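Local coordinates for protein 3-keto-5-aminohexanoate cleavage enzyme (Ralstonia eutropha, PDB 3C6C) that is a putative beta-keto acid cleavage enzyme of TIM-barrel fold that probably splits 3-keto-5-aminohexanoate at a divalent metal, zinc in the family and nickel in this crystal, at residues Ala65-Arg70 against Lys85-Arg90; Cys28-Asn33 against Ala48-Ala53. One frame throughout, in Å; residues are numbered along the deposited sequence. Where two conformers were deposited one is given.

Contact 1 of 2, residues Ala65-Arg70 against Lys85-Arg90. With NI (nickel (II) ion), chain B.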
# COMPACT_ATOMS: atom_id res chain seq x y z
N ALA A 65 -8.43 -27.05 16.01
CA ALA A 65 -8.03 -26.74 17.40
C ALA A 65 -6.51 -26.71 17.51
O ALA A 65 -5.84 -27.70 17.19
CB ALA A 65 -8.61 -27.75 18.41
N HIS A 66 -6.00 -25.57 17.96
CA HIS A 66 -4.58 -25.40 18.26
C HIS A 66 -4.36 -25.61 19.76
O HIS A 66 -4.94 -24.94 20.61
CB HIS A 66 -4.06 -24.04 17.78
CG HIS A 66 -2.63 -23.78 18.13
ND1 HIS A 66 -1.57 -24.39 17.48
CD2 HIS A 66 -2.08 -23.03 19.11
CE1 HIS A 66 -0.43 -23.96 18.01
NE2 HIS A 66 -0.72 -23.13 19.00
N ILE A 67 -3.51 -26.59 20.05
CA ILE A 67 -3.36 -27.18 21.37
C ILE A 67 -1.95 -27.04 21.96
O ILE A 67 -0.93 -27.32 21.30
CB ILE A 67 -3.71 -28.70 21.29
CG1 ILE A 67 -5.18 -28.90 20.96
CG2 ILE A 67 -3.28 -29.46 22.56
CD1 ILE A 67 -5.44 -30.29 20.34
N HIS A 68 -1.95 -26.51 23.17
CA HIS A 68 -0.81 -26.56 24.10
C HIS A 68 -1.28 -27.39 25.28
O HIS A 68 -2.47 -27.62 25.49
CB HIS A 68 -0.46 -25.19 24.67
CG HIS A 68 0.21 -24.26 23.72
ND1 HIS A 68 1.49 -23.77 23.93
CD2 HIS A 68 -0.23 -23.67 22.59
CE1 HIS A 68 1.81 -22.96 22.94
NE2 HIS A 68 0.78 -22.88 22.11
N VAL A 69 -0.31 -27.80 26.08
CA VAL A 69 -0.59 -28.42 27.38
C VAL A 69 0.05 -27.59 28.48
O VAL A 69 0.97 -26.81 28.22
CB VAL A 69 -0.11 -29.91 27.47
CG1 VAL A 69 -0.93 -30.76 26.50
CG2 VAL A 69 1.40 -30.05 27.23
N ARG A 70 -0.51 -27.72 29.67
CA ARG A 70 -0.06 -27.00 30.85
C ARG A 70 0.25 -27.97 31.98
O ARG A 70 -0.30 -29.08 32.05
CB ARG A 70 -1.15 -26.00 31.30
CG ARG A 70 -1.33 -24.80 30.38
CD ARG A 70 -2.47 -23.88 30.86
NE ARG A 70 -2.62 -22.74 29.96
CZ ARG A 70 -2.00 -21.57 30.10
NH1 ARG A 70 -1.16 -21.36 31.12
NH2 ARG A 70 -2.20 -20.61 29.22
N LYS A 85 -0.64 -36.52 24.59
CA LYS A 85 -1.30 -37.78 24.20
C LYS A 85 -2.68 -37.90 24.83
O LYS A 85 -3.65 -38.34 24.20
CB LYS A 85 -0.41 -38.99 24.50
CG LYS A 85 -1.04 -40.34 24.12
CD LYS A 85 -1.16 -40.50 22.63
CE LYS A 85 -1.16 -41.99 22.21
NZ LYS A 85 -2.25 -42.80 22.81
N GLU A 86 -2.79 -37.49 26.08
CA GLU A 86 -4.08 -37.56 26.79
C GLU A 86 -5.08 -36.62 26.12
O GLU A 86 -6.25 -36.97 25.91
CB GLU A 86 -3.94 -37.21 28.28
CG GLU A 86 -5.28 -37.35 29.01
CD GLU A 86 -5.25 -37.00 30.47
OE1 GLU A 86 -4.14 -36.96 31.06
OE2 GLU A 86 -6.35 -36.74 31.02
N VAL A 87 -4.61 -35.43 25.75
CA VAL A 87 -5.52 -34.46 25.12
C VAL A 87 -6.06 -35.03 23.81
O VAL A 87 -7.26 -35.03 23.56
CB VAL A 87 -4.89 -33.06 24.86
CG1 VAL A 87 -5.83 -32.21 23.94
CG2 VAL A 87 -4.62 -32.32 26.21
N VAL A 88 -5.16 -35.55 22.99
CA VAL A 88 -5.52 -36.02 21.64
C VAL A 88 -6.43 -37.25 21.74
O VAL A 88 -7.39 -37.41 20.98
CB VAL A 88 -4.26 -36.30 20.79
CG1 VAL A 88 -4.60 -37.14 19.57
CG2 VAL A 88 -3.60 -34.97 20.38
N ASP A 89 -6.12 -38.10 22.72
CA ASP A 89 -6.92 -39.31 22.97
C ASP A 89 -8.34 -38.93 23.37
O ASP A 89 -9.32 -39.53 22.91
CB ASP A 89 -6.28 -40.24 24.01
CG ASP A 89 -5.04 -40.96 23.48
OD1 ASP A 89 -4.78 -40.91 22.26
OD2 ASP A 89 -4.33 -41.59 24.32
N ARG A 90 -8.45 -37.92 24.23
CA ARG A 90 -9.75 -37.40 24.67
C ARG A 90 -10.57 -36.79 23.54
O ARG A 90 -11.75 -37.06 23.40
CB ARG A 90 -9.65 -36.41 25.85
CG ARG A 90 -9.19 -37.04 27.15
CD ARG A 90 -9.18 -36.03 28.25
NE ARG A 90 -8.71 -36.60 29.50
CZ ARG A 90 -9.51 -37.19 30.38
NH1 ARG A 90 -10.81 -37.28 30.14
NH2 ARG A 90 -9.03 -37.68 31.50
NI NI B . 0.54 -21.65 20.15
O HOH W 1 1.94 -20.23 21.06
O HOH W 2 2.27 -22.40 19.21
O HOH W 3 0.77 -20.16 18.28
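The backbones of segment 65-70 and helix residue V87 stay well apart, V69 and V87 coming nearest at 8.1 Å between their CA atoms, so side chains alone bridge the gap. V87 reaches from the helix with its two methyls divided between I67 and V69. Its CG1, placed anti to the backbone N (chi1 169°), lies 4.0 Å from I67 CG2, with I67 CD1 at a similar distance. The other branch, V87 CG2, meets V69 CG1 at 4.0 Å. In both pairs the side chains pass alongside one another in opposite directions, a modest apolar contact that is fully buried.

In the extended chain, I67 and V69 turn toward the helix, and H66 and H68, which alternate with them, lie on the other side. There the NE2 atoms of H66 and H68 each bind nickel at 2.3 Å; E269 and three waters complete the six ligands. H66 ND1 makes a weak hydrogen bond to N101, while H68 ND1 is bonded to N33, contacts that help fix the ring rotations. On the helix, R90 NE and NH2 grip E86 OE2 side-on, and K85 pairs with D89. The arrangement fits a TIM barrel, whose strands present apolar residues to the outer helices and functional ones to the interior; here H66 and H68 form the His-X-His part of the nickel site.

Contact 2 of 2, residues Cys28-Asn33 against Ala48-Ala53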
# COMPACT_ATOMS: atom_id res chain seq x y z
N CYS A 28 -9.27 -22.46 16.57
CA CYS A 28 -9.38 -22.04 17.97
C CYS A 28 -8.20 -22.53 18.78
O CYS A 28 -7.97 -23.74 18.90
CB CYS A 28 -10.66 -22.51 18.61
SG CYS A 28 -10.99 -21.76 20.22
N ALA A 29 -7.44 -21.55 19.24
CA ALA A 29 -6.24 -21.73 20.08
C ALA A 29 -6.72 -21.72 21.51
O ALA A 29 -6.96 -20.67 22.09
CB ALA A 29 -5.21 -20.62 19.82
N VAL A 30 -6.90 -22.91 22.07
CA VAL A 30 -7.75 -23.09 23.25
C VAL A 30 -7.13 -22.69 24.61
O VAL A 30 -7.88 -22.39 25.56
CB VAL A 30 -8.36 -24.51 23.35
CG1 VAL A 30 -9.35 -24.75 22.19
CG2 VAL A 30 -7.26 -25.57 23.42
N THR A 31 -5.80 -22.66 24.72
CA THR A 31 -5.23 -22.33 26.05
C THR A 31 -3.86 -21.64 26.03
O THR A 31 -3.60 -20.73 26.80
CB THR A 31 -5.21 -23.60 26.99
OG1 THR A 31 -4.95 -23.17 28.33
CG2 THR A 31 -4.19 -24.68 26.55
N GLY A 32 -2.97 -22.13 25.18
CA GLY A 32 -1.64 -21.58 25.09
C GLY A 32 -0.80 -21.86 26.31
O GLY A 32 -1.13 -22.70 27.13
N ASN A 33 0.29 -21.11 26.41
CA ASN A 33 1.22 -21.28 27.54
C ASN A 33 1.58 -19.96 28.24
O ASN A 33 2.44 -19.92 29.10
CB ASN A 33 2.48 -22.04 27.12
CG ASN A 33 2.29 -23.58 27.17
OD1 ASN A 33 2.72 -24.28 26.26
ND2 ASN A 33 1.60 -24.08 28.20
N ALA A 48 -8.03 -32.86 30.35
CA ALA A 48 -9.46 -33.07 30.20
C ALA A 48 -10.12 -31.73 29.87
O ALA A 48 -11.00 -31.65 29.01
CB ALA A 48 -10.09 -33.70 31.47
N GLN A 49 -9.70 -30.68 30.56
CA GLN A 49 -10.27 -29.33 30.35
C GLN A 49 -9.91 -28.82 28.96
O GLN A 49 -10.70 -28.16 28.26
CB GLN A 49 -9.79 -28.35 31.41
CG GLN A 49 -10.41 -28.59 32.78
CD GLN A 49 -9.66 -27.95 33.90
OE1 GLN A 49 -8.54 -27.50 33.73
NE2 GLN A 49 -10.27 -27.94 35.09
N ILE A 50 -8.70 -29.14 28.56
CA ILE A 50 -8.17 -28.68 27.25
C ILE A 50 -8.89 -29.40 26.11
O ILE A 50 -9.30 -28.78 25.15
CB ILE A 50 -6.63 -28.86 27.17
CG1 ILE A 50 -5.95 -27.91 28.16
CG2 ILE A 50 -6.11 -28.63 25.76
CD1 ILE A 50 -4.48 -28.13 28.39
N ALA A 51 -9.10 -30.70 26.27
CA ALA A 51 -9.89 -31.48 25.31
C ALA A 51 -11.31 -30.96 25.28
O ALA A 51 -11.90 -30.78 24.22
CB ALA A 51 -9.87 -33.02 25.64
N ASP A 52 -11.87 -30.72 26.46
CA ASP A 52 -13.26 -30.22 26.56
C ASP A 52 -13.39 -28.91 25.76
O ASP A 52 -14.38 -28.67 25.08
CB ASP A 52 -13.68 -29.96 28.03
CG ASP A 52 -14.03 -31.25 28.80
OD1 ASP A 52 -14.09 -32.33 28.18
OD2 ASP A 52 -14.23 -31.14 30.04
N ALA A 53 -12.34 -28.10 25.84
CA ALA A 53 -12.32 -26.77 25.18
C ALA A 53 -12.27 -26.95 23.66
O ALA A 53 -12.87 -26.19 22.92
CB ALA A 53 -11.14 -25.91 25.69
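V30 and I50 meet methyl to methyl, V30 CG2 lying 4.0 Å from I50 CG2 where the two side chains cross obliquely. V30 also rests on the next turn of the helix: its CB is 3.9 Å from A53 CB, and its CG1 lies 3.9 Å from A53 O, over the backbone at that point. With chi1 at -66°, V30 CG1 stands beside its own backbone N and CG2 is flanked by both main-chain neighbours of CA; the fork spans two residues, CG2 on I50 and CG1 on A53, three apart on one helix face. T31 adds its methyl, CG2 approaching I50 CD1 at 3.9 Å with the side chains at about a right angle. I50 is therefore met on two branches, CG2 by V30 and the CG1-CD1 arm by T31.

Further out, the T31 hydroxyl hydrogen-bonds P44 O, in the loop leading to the helix. Q49 OE1 accepts from the backbone N of both I45 and T46, tying the helix start to that loop. On the other side, C28 and V30 are each backbone-bonded to H66, which holds the chain to the neighbouring strand as it leaves strand 23-29.

The contact packs helix 47-60 on the end of strand 23-29 within the beta-alpha-beta unit that strand 64-70 completes. It is van der Waals in nature, mostly aliphatic carbon against aliphatic carbon, with one methyl on the A53 carbonyl. Lacking directional bonds between the segments, the fit rests on shape, while the polar atom of T31 is satisfied by P44 O.

How the contacts relate
From the N terminus, strand 23-29 runs into the loop holding residues 30-33, and contact 2 closes the excursion to helix 47-60 that packs back against it. The chain then enters strand 64-70, parallel to and beside the first, completing a beta-alpha-beta unit, and contact 1 closes the next loop onto helix 81-92. The two loops follow in series, neither enclosing the other, with centres about 7 Å apart. They touch across both layers: R70 NH2 bonds T31 O where the strands end, while R90 packs on A51 between the helices. Two consecutive barrel strands and their outer helices are thereby joined beside the metal.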